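Local coordinates for protein CsuE (Acinetobacter baumannii, PDB 6FJY), which serves as the tip adhesion subunit of the archaic chaperone-usher Csu pili and probably mediates attachment during biofilm formation, at residues V120-S125 with S172-V177; I17-N22 with I108-G113; T46-R51 with F91-L96. All coordinates share one frame; numbering follows the deposited sequence.

How the contacts relate
Contacts 1 and 2 are neighbours in the same part of the fold, their centres about 15 Å apart, and they share a hydrophobic layer: Ile175 of contact 1 packs on Leu110 of contact 2, and Leu173 on Ile108. Contact 3 stands apart, about 30 Å from contact 2 between centres, yet its strand 47-54 pairs with strand 119-136, which also supplies one side of contact 1. The chemistry differs. Contact 1, partly buried, is backbone pairing between strands, with one mostly polar and one apolar face; contact 2 pairs a single backbone bond with a leucine contact, largely at the surface; contact 3 is buried and relies on side-chain packing of leucine, valine and threonine.

Contact 1: residues V120-S125 with S172-V177; sequences VYQADS and SLSITV
Val120 stands opposite Thr176 as a non-hydrogen-bonded antiparallel pair, but its closest side-chain contact is diagonal: CG2, anti to the backbone N, reaches 3.4 Å from Ser174 OG. The next residue changes both face and bonding. Tyr121 forms a hydrogen-bonded pair with Ile175, its N donating to Ile175 O at 2.8 Å, while Ile175 N returns a bond to Tyr121 O at 2.9 Å. The first of these is clearly bent, with 133° at the hydrogen; the second is straighter. The Tyr121 ring leans along the partner strand, so that Ile175 O sits at its edge, near the ring plane, and Val177 CG2 comes obliquely to CD1 at 3.6 Å. With CG anti to the carbonyl carbon (chi1 -74°), the ring is carried toward Val177, and its OH finds a hydrogen bond at Ser117 O. Gln122 returns to the Val120 face, opposite Ser174, and bends at chi2 to lay its amide across the serines; CD is 3.7 Å from Ser172 OG. Ala123 closes the ladder: its N bonds to Leu173 O at 3.2 Å, nearly straight at 165°, and its CB lies 4.3 Å from Leu173 CB. Here the strand is interrupted. The arrangement is the antiparallel pairing of an Ig-like beta sandwich, mostly polar on the face of Gln122, Ser174 and Thr176 and apolar on the Tyr121 side. Strand 58-61 pairs with the far edge of 119-136 through Thr60, and strand 9-15 runs parallel to 167-184, bonded through Ser10. Phe59, Leu68 and Ile72 pack against the apolar face, while Val120 touches Ile229 of the CsuC chain.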
loop_
_atom_site.group_PDB
_atom_site.type_symbol
_atom_site.label_atom_id
_atom_site.label_comp_id
_atom_site.label_asym_id
_atom_site.label_seq_id
_atom_site.Cartn_x
_atom_site.Cartn_y
_atom_site.Cartn_z
ATOM N N VAL D 120 8.521 8.627 0.583
ATOM C CA VAL D 120 7.744 9.860 0.554
ATOM C C VAL D 120 8.421 10.845 -0.386
ATOM O O VAL D 120 9.654 10.922 -0.462
ATOM C CB VAL D 120 7.570 10.449 1.963
ATOM C CG1 VAL D 120 8.912 10.882 2.539
ATOM C CG2 VAL D 120 6.601 11.607 1.918
ATOM N N TYR D 121 7.606 11.580 -1.136
ATOM C CA TYR D 121 8.084 12.479 -2.175
ATOM C C TYR D 121 7.409 13.827 -1.971
ATOM O O TYR D 121 6.212 13.974 -2.239
ATOM C CB TYR D 121 7.806 11.898 -3.562
ATOM C CG TYR D 121 8.726 10.743 -3.914
ATOM C CD1 TYR D 121 8.578 9.501 -3.313
ATOM C CD2 TYR D 121 9.741 10.898 -4.844
ATOM C CE1 TYR D 121 9.423 8.448 -3.621
ATOM C CE2 TYR D 121 10.586 9.849 -5.161
ATOM C CZ TYR D 121 10.422 8.624 -4.544
ATOM O OH TYR D 121 11.264 7.578 -4.861
ATOM N N GLN D 122 8.176 14.802 -1.484
ATOM C CA GLN D 122 7.644 16.092 -1.068
ATOM C C GLN D 122 7.840 17.109 -2.182
ATOM O O GLN D 122 8.942 17.236 -2.722
ATOM C CB GLN D 122 8.336 16.575 0.204
ATOM C CG GLN D 122 7.663 17.772 0.850
ATOM C CD GLN D 122 6.304 17.422 1.424
ATOM O OE1 GLN D 122 5.376 18.230 1.395
ATOM N NE2 GLN D 122 6.183 16.209 1.958
ATOM N N ALA D 123 6.773 17.827 -2.526
ATOM C CA ALA D 123 6.889 18.884 -3.518
ATOM C C ALA D 123 7.951 19.886 -3.079
ATOM O O ALA D 123 8.147 20.131 -1.888
ATOM C CB ALA D 123 5.542 19.583 -3.724
ATOM N N ASP D 124 8.671 20.428 -4.054
ATOM C CA ASP D 124 9.840 21.238 -3.741
ATOM C C ASP D 124 9.452 22.635 -3.280
ATOM O O ASP D 124 10.207 23.272 -2.542
ATOM C CB ASP D 124 10.765 21.295 -4.955
ATOM C CG ASP D 124 11.372 19.946 -5.274
ATOM O OD1 ASP D 124 11.550 19.154 -4.331
ATOM O OD2 ASP D 124 11.659 19.675 -6.456
ATOM N N SER D 125 8.286 23.111 -3.703
ATOM C CA SER D 125 7.711 24.359 -3.256
ATOM C C SER D 125 6.247 24.140 -2.911
ATOM O O SER D 125 5.555 23.358 -3.574
ATOM C CB SER D 125 7.824 25.448 -4.327
ATOM O OG SER D 125 7.354 26.686 -3.824
ATOM N N SER D 172 0.851 22.218 1.531
ATOM C CA SER D 172 1.937 21.333 1.147
ATOM C C SER D 172 1.372 20.105 0.446
ATOM O O SER D 172 0.397 19.507 0.911
ATOM C CB SER D 172 2.749 20.905 2.367
ATOM O OG SER D 172 3.680 19.898 2.007
ATOM N N LEU D 173 1.988 19.733 -0.666
ATOM C CA LEU D 173 1.592 18.567 -1.435
ATOM C C LEU D 173 2.650 17.485 -1.278
ATOM O O LEU D 173 3.854 17.764 -1.337
ATOM C CB LEU D 173 1.410 18.916 -2.916
ATOM C CG LEU D 173 0.123 19.581 -3.415
ATOM C CD1 LEU D 173 -0.317 20.748 -2.539
ATOM C CD2 LEU D 173 0.322 20.050 -4.846
ATOM N N SER D 174 2.194 16.252 -1.071
ATOM C CA SER D 174 3.085 15.121 -0.881
ATOM C C SER D 174 2.529 13.912 -1.620
ATOM O O SER D 174 1.314 13.760 -1.778
ATOM C CB SER D 174 3.269 14.796 0.607
ATOM O OG SER D 174 4.246 13.789 0.783
ATOM N N ILE D 175 3.441 13.060 -2.081
ATOM C CA ILE D 175 3.114 11.841 -2.809
ATOM C C ILE D 175 3.888 10.696 -2.173
ATOM O O ILE D 175 5.119 10.757 -2.065
ATOM C CB ILE D 175 3.460 11.950 -4.306
ATOM C CG1 ILE D 175 2.656 13.060 -4.970
ATOM C CG2 ILE D 175 3.251 10.603 -5.020
ATOM C CD1 ILE D 175 3.114 13.362 -6.392
ATOM N N THR D 176 3.173 9.657 -1.753
ATOM C CA THR D 176 3.779 8.493 -1.120
ATOM C C THR D 176 3.725 7.322 -2.101
ATOM O O THR D 176 2.646 6.810 -2.412
ATOM C CB THR D 176 3.074 8.146 0.190
ATOM O OG1 THR D 176 3.191 9.242 1.107
ATOM C CG2 THR D 176 3.698 6.912 0.808
ATOM N N VAL D 177 4.892 6.909 -2.572
ATOM C CA VAL D 177 5.044 5.762 -3.448
ATOM C C VAL D 177 5.175 4.524 -2.578
ATOM O O VAL D 177 6.043 4.465 -1.697
ATOM C CB VAL D 177 6.273 5.936 -4.353
ATOM C CG1 VAL D 177 6.346 4.842 -5.379
ATOM C CG2 VAL D 177 6.244 7.319 -5.016
#

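Contact 2: residues I17-N22 with I108-G113; sequences IYLMEN and IRLPAG
Leu110 and Leu19 join the end of a strand of the Ig-like beta sandwich to the short helix 16-21, which links strands 9-15 and 24-31. Leu110 CD1 meets Leu19 CD1 at 3.8 Å, and the two side chains cross at a slant. Leu19 gets there with CG anti to its own backbone N, which swings the branch round from the helix toward the strand. The pair is buried, with Ala70 of strand 67-73 also against Leu110, whose backbone bonds to Glu24 on the adjoining strand. At Pro111 the strand has ended and the chain swings round the C-terminal turn of the helix. Ala112 turns its methyl to that turn, CB lying 3.9 Å from Asn22 C and 4.0 Å from Glu21 O. These are contacts with backbone; the carboxylate of Glu21 is engaged elsewhere, in a salt bridge to Arg209. Gly113 has a positive phi (85°), a conformation suited to glycine, and makes the polar link: its N donates to Met20 O at 2.9 Å, bent to 142° at the hydrogen and tilted 29° from the carbonyl plane.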
loop_
_atom_site.group_PDB
_atom_site.type_symbol
_atom_site.label_atom_id
_atom_site.label_comp_id
_atom_site.label_asym_id
_atom_site.label_seq_id
_atom_site.Cartn_x
_atom_site.Cartn_y
_atom_site.Cartn_z
ATOM N N ILE D 17 4.497 -0.002 -9.065
ATOM C CA ILE D 17 4.409 -0.602 -10.392
ATOM C C ILE D 17 3.275 0.026 -11.191
ATOM O O ILE D 17 3.417 0.298 -12.389
ATOM C CB ILE D 17 4.241 -2.125 -10.272
ATOM C CG1 ILE D 17 5.380 -2.717 -9.440
ATOM C CG2 ILE D 17 4.144 -2.780 -11.670
ATOM C CD1 ILE D 17 6.752 -2.491 -10.032
ATOM N N TYR D 18 2.128 0.249 -10.544
ATOM C CA TYR D 18 1.017 0.924 -11.200
ATOM C C TYR D 18 1.444 2.300 -11.688
ATOM O O TYR D 18 1.124 2.699 -12.814
ATOM C CB TYR D 18 -0.165 1.015 -10.231
ATOM C CG TYR D 18 -1.414 1.680 -10.771
ATOM C CD1 TYR D 18 -1.494 3.064 -10.887
ATOM C CD2 TYR D 18 -2.532 0.926 -11.122
ATOM C CE1 TYR D 18 -2.632 3.681 -11.362
ATOM C CE2 TYR D 18 -3.685 1.538 -11.600
ATOM C CZ TYR D 18 -3.726 2.920 -11.717
ATOM O OH TYR D 18 -4.856 3.551 -12.187
ATOM N N LEU D 19 2.190 3.027 -10.856
ATOM C CA LEU D 19 2.709 4.334 -11.235
ATOM C C LEU D 19 3.531 4.274 -12.517
ATOM O O LEU D 19 3.511 5.217 -13.312
ATOM C CB LEU D 19 3.555 4.888 -10.090
ATOM C CG LEU D 19 4.279 6.208 -10.307
ATOM C CD1 LEU D 19 3.269 7.274 -10.722
ATOM C CD2 LEU D 19 4.989 6.616 -9.032
ATOM N N MET D 20 4.268 3.187 -12.729
ATOM C CA MET D 20 5.149 3.099 -13.890
ATOM C C MET D 20 4.372 2.764 -15.158
ATOM O O MET D 20 4.614 3.361 -16.212
ATOM C CB MET D 20 6.233 2.049 -13.642
ATOM C CG MET D 20 7.458 2.184 -14.527
ATOM S SD MET D 20 7.887 0.644 -15.342
ATOM C CE MET D 20 6.457 0.449 -16.397
ATOM N N GLU D 21 3.441 1.816 -15.068
ATOM C CA GLU D 21 2.692 1.352 -16.230
ATOM C C GLU D 21 1.507 2.256 -16.538
ATOM O O GLU D 21 1.269 2.603 -17.701
ATOM C CB GLU D 21 2.205 -0.077 -15.996
ATOM C CG GLU D 21 3.308 -1.055 -15.667
ATOM C CD GLU D 21 2.774 -2.415 -15.323
ATOM O OE1 GLU D 21 1.536 -2.558 -15.224
ATOM O OE2 GLU D 21 3.591 -3.340 -15.148
ATOM N N ASN D 22 0.740 2.625 -15.515
ATOM C CA ASN D 22 -0.473 3.396 -15.717
ATOM C C ASN D 22 -0.333 4.842 -15.294
ATOM O O ASN D 22 -1.253 5.631 -15.535
ATOM C CB ASN D 22 -1.638 2.768 -14.953
ATOM C CG ASN D 22 -1.905 1.344 -15.373
ATOM O OD1 ASN D 22 -1.958 1.040 -16.566
ATOM N ND2 ASN D 22 -2.065 0.460 -14.394
ATOM N N ILE D 108 -3.765 16.366 -9.035
ATOM C CA ILE D 108 -2.397 15.987 -9.345
ATOM C C ILE D 108 -2.419 14.919 -10.432
ATOM O O ILE D 108 -3.140 13.916 -10.332
ATOM C CB ILE D 108 -1.655 15.483 -8.098
ATOM C CG1 ILE D 108 -1.586 16.578 -7.036
ATOM C CG2 ILE D 108 -0.261 15.036 -8.468
ATOM C CD1 ILE D 108 -0.747 16.202 -5.833
ATOM N N ARG D 109 -1.622 15.134 -11.464
ATOM C CA ARG D 109 -1.421 14.182 -12.547
ATOM C C ARG D 109 0.032 13.724 -12.510
ATOM O O ARG D 109 0.946 14.529 -12.711
ATOM C CB ARG D 109 -1.758 14.815 -13.901
ATOM C CG ARG D 109 -1.696 13.844 -15.076
ATOM C CD ARG D 109 -2.101 14.502 -16.389
ATOM N NE ARG D 109 -3.518 14.865 -16.423
ATOM C CZ ARG D 109 -4.070 15.622 -17.370
ATOM N NH1 ARG D 109 -3.330 16.097 -18.367
ATOM N NH2 ARG D 109 -5.364 15.899 -17.323
ATOM N N LEU D 110 0.242 12.438 -12.245
ATOM C CA LEU D 110 1.552 11.830 -12.401
ATOM C C LEU D 110 1.645 11.196 -13.783
ATOM O O LEU D 110 0.922 10.224 -14.053
ATOM C CB LEU D 110 1.787 10.792 -11.324
ATOM C CG LEU D 110 1.872 11.390 -9.924
ATOM C CD1 LEU D 110 2.067 10.318 -8.873
ATOM C CD2 LEU D 110 3.001 12.381 -9.874
ATOM N N PRO D 111 2.475 11.716 -14.685
ATOM C CA PRO D 111 2.644 11.073 -15.992
ATOM C C PRO D 111 3.143 9.642 -15.869
ATOM O O PRO D 111 4.007 9.335 -15.047
ATOM C CB PRO D 111 3.679 11.961 -16.688
ATOM C CG PRO D 111 3.501 13.299 -16.051
ATOM C CD PRO D 111 3.117 13.039 -14.631
ATOM N N ALA D 112 2.605 8.771 -16.725
ATOM C CA ALA D 112 3.046 7.385 -16.779
ATOM C C ALA D 112 4.489 7.298 -17.256
ATOM O O ALA D 112 5.039 8.236 -17.843
ATOM C CB ALA D 112 2.146 6.556 -17.702
ATOM N N GLY D 113 5.100 6.144 -17.006
ATOM C CA GLY D 113 6.476 5.916 -17.395
ATOM C C GLY D 113 7.508 6.411 -16.412
ATOM O O GLY D 113 8.678 6.555 -16.784
#

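Contact 3: residues T46-R51 with F91-L96; sequences TYLKYR and FTLVNL
Phe91 touches Thr46 with its backbone, CA lying 4.5 Å from Thr46 N, and its ring is turned away: neither a face nor an edge of the phenyl meets residues 46-51, and the side chain rests instead on Met45. Flat groups therefore carry none of this contact, which belongs to branched side chains. Thr46 is the main one, pointing into the short 3-10 segment 93-96. Its chi1 of -52° puts CG2 anti to the backbone N and sends OG1 out beside that N, where it comes to 3.4 Å from Val94 CG1. CG2 completes the packing at 4.1 Å from the same methyl. Leu93 crosses Thr46 at about a right angle and reaches on to Leu48: CD2 packs 3.5 Å from Leu48 CB and 4.0 Å from Thr46 O. Leu93 thus lies against two alternate residues, Thr46 and Leu48, that share one side of the extended chain, and the contacts are van der Waals packing, with Thr46 OG1 and O among the atoms touched. The turn that presents Leu93 and Val94 is held by its own backbone bonds, from Asn95 N to Thr92 O and from Leu96 N to Leu93 O. In the fold, this is a loop folded over the start of a strand. Strand 47-54 runs between two antiparallel partners: on one edge, Leu48 bonds to Met88 and Thr46 to Ser90, which follow strand 85-87 and lead into residues 91-96, and on the other Tyr47 and Lys49 bond to Ser134 and Phe132 of strand 119-136.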
loop_
_atom_site.group_PDB
_atom_site.type_symbol
_atom_site.label_atom_id
_atom_site.label_comp_id
_atom_site.label_asym_id
_atom_site.label_seq_id
_atom_site.Cartn_x
_atom_site.Cartn_y
_atom_site.Cartn_z
ATOM N N THR D 46 -21.056 33.526 -10.235
ATOM C CA THR D 46 -20.005 33.245 -9.269
ATOM C C THR D 46 -18.698 33.736 -9.873
ATOM O O THR D 46 -18.182 33.137 -10.822
ATOM C CB THR D 46 -19.935 31.755 -8.943
ATOM O OG1 THR D 46 -21.234 31.279 -8.556
ATOM C CG2 THR D 46 -18.924 31.511 -7.830
ATOM N N TYR D 47 -18.176 34.844 -9.348
ATOM C CA TYR D 47 -16.897 35.351 -9.819
ATOM C C TYR D 47 -15.776 34.654 -9.072
ATOM O O TYR D 47 -15.812 34.543 -7.841
ATOM C CB TYR D 47 -16.788 36.861 -9.638
ATOM C CG TYR D 47 -17.779 37.664 -10.439
ATOM C CD1 TYR D 47 -17.536 37.992 -11.764
ATOM C CD2 TYR D 47 -18.956 38.107 -9.862
ATOM C CE1 TYR D 47 -18.451 38.736 -12.496
ATOM C CE2 TYR D 47 -19.867 38.855 -10.575
ATOM C CZ TYR D 47 -19.613 39.169 -11.892
ATOM O OH TYR D 47 -20.534 39.909 -12.589
ATOM N N LEU D 48 -14.790 34.172 -9.825
ATOM C CA LEU D 48 -13.617 33.536 -9.240
ATOM C C LEU D 48 -12.501 33.532 -10.271
ATOM O O LEU D 48 -12.656 32.953 -11.350
ATOM C CB LEU D 48 -13.931 32.117 -8.786
ATOM C CG LEU D 48 -12.942 31.507 -7.786
ATOM C CD1 LEU D 48 -13.657 30.498 -6.915
ATOM C CD2 LEU D 48 -11.764 30.851 -8.491
ATOM N N LYS D 49 -11.391 34.189 -9.942
ATOM C CA LYS D 49 -10.130 34.025 -10.640
ATOM C C LYS D 49 -9.050 33.770 -9.595
ATOM O O LYS D 49 -9.175 34.183 -8.438
ATOM C CB LYS D 49 -9.786 35.248 -11.512
ATOM C CG LYS D 49 -8.986 36.350 -10.833
ATOM C CD LYS D 49 -8.683 37.513 -11.813
ATOM C CE LYS D 49 -7.787 38.572 -11.173
ATOM N NZ LYS D 49 -7.616 39.810 -11.995
ATOM N N TYR D 50 -8.008 33.041 -9.992
ATOM C CA TYR D 50 -6.928 32.701 -9.079
ATOM C C TYR D 50 -5.585 33.053 -9.702
ATOM O O TYR D 50 -5.473 33.295 -10.907
ATOM C CB TYR D 50 -6.947 31.211 -8.668
ATOM C CG TYR D 50 -6.686 30.202 -9.780
ATOM C CD1 TYR D 50 -5.394 29.785 -10.088
ATOM C CD2 TYR D 50 -7.735 29.646 -10.499
ATOM C CE1 TYR D 50 -5.157 28.856 -11.100
ATOM C CE2 TYR D 50 -7.504 28.722 -11.500
ATOM C CZ TYR D 50 -6.220 28.333 -11.797
ATOM O OH TYR D 50 -6.016 27.417 -12.797
ATOM N N ARG D 51 -4.569 33.100 -8.843
ATOM C CA ARG D 51 -3.206 33.402 -9.250
ATOM C C ARG D 51 -2.285 32.445 -8.519
ATOM O O ARG D 51 -2.268 32.424 -7.283
ATOM C CB ARG D 51 -2.837 34.858 -8.935
ATOM C CG ARG D 51 -1.425 35.246 -9.354
ATOM C CD ARG D 51 -0.951 36.506 -8.619
ATOM N NE ARG D 51 -1.880 37.622 -8.791
ATOM C CZ ARG D 51 -1.769 38.804 -8.188
ATOM N NH1 ARG D 51 -0.757 39.058 -7.364
ATOM N NH2 ARG D 51 -2.676 39.739 -8.416
ATOM N N PHE D 91 -21.962 30.972 -14.002
ATOM C CA PHE D 91 -23.132 30.836 -13.150
ATOM C C PHE D 91 -23.209 29.474 -12.482
ATOM O O PHE D 91 -23.961 29.319 -11.518
ATOM C CB PHE D 91 -24.400 31.090 -13.965
ATOM C CG PHE D 91 -24.613 32.539 -14.311
ATOM C CD1 PHE D 91 -23.982 33.109 -15.399
ATOM C CD2 PHE D 91 -25.448 33.327 -13.544
ATOM C CE1 PHE D 91 -24.183 34.444 -15.714
ATOM C CE2 PHE D 91 -25.656 34.647 -13.858
ATOM C CZ PHE D 91 -25.020 35.207 -14.944
ATOM N N THR D 92 -22.437 28.500 -12.968
ATOM C CA THR D 92 -22.489 27.113 -12.518
ATOM C C THR D 92 -21.253 26.700 -11.729
ATOM O O THR D 92 -21.169 25.549 -11.289
ATOM C CB THR D 92 -22.641 26.164 -13.721
ATOM O OG1 THR D 92 -21.368 26.006 -14.367
ATOM C CG2 THR D 92 -23.646 26.709 -14.728
ATOM N N LEU D 93 -20.293 27.609 -11.545
ATOM C CA LEU D 93 -19.049 27.310 -10.843
ATOM C C LEU D 93 -19.276 26.776 -9.437
ATOM O O LEU D 93 -18.424 26.042 -8.916
ATOM C CB LEU D 93 -18.194 28.573 -10.779
ATOM C CG LEU D 93 -16.813 28.428 -10.158
ATOM C CD1 LEU D 93 -16.047 27.306 -10.837
ATOM C CD2 LEU D 93 -16.081 29.732 -10.298
ATOM N N VAL D 94 -20.402 27.132 -8.815
ATOM C CA VAL D 94 -20.654 26.728 -7.439
ATOM C C VAL D 94 -20.732 25.214 -7.312
ATOM O O VAL D 94 -20.426 24.662 -6.248
ATOM C CB VAL D 94 -21.931 27.405 -6.904
ATOM C CG1 VAL D 94 -21.590 28.758 -6.279
ATOM C CG2 VAL D 94 -22.951 27.576 -8.019
ATOM N N ASN D 95 -21.114 24.507 -8.379
ATOM C CA ASN D 95 -21.244 23.069 -8.186
ATOM C C ASN D 95 -19.918 22.319 -8.358
ATOM O O ASN D 95 -19.913 21.086 -8.333
ATOM C CB ASN D 95 -22.354 22.488 -9.080
ATOM C CG ASN D 95 -22.104 22.679 -10.542
ATOM O OD1 ASN D 95 -20.975 22.585 -11.022
ATOM N ND2 ASN D 95 -23.171 22.936 -11.277
ATOM N N LEU D 96 -18.798 23.038 -8.482
ATOM C CA LEU D 96 -17.479 22.431 -8.337
ATOM C C LEU D 96 -17.039 22.314 -6.882
ATOM O O LEU D 96 -16.091 21.576 -6.585
ATOM C CB LEU D 96 -16.440 23.240 -9.117
ATOM C CG LEU D 96 -16.666 23.176 -10.627
ATOM C CD1 LEU D 96 -15.467 23.658 -11.415
ATOM C CD2 LEU D 96 -17.086 21.738 -11.061
#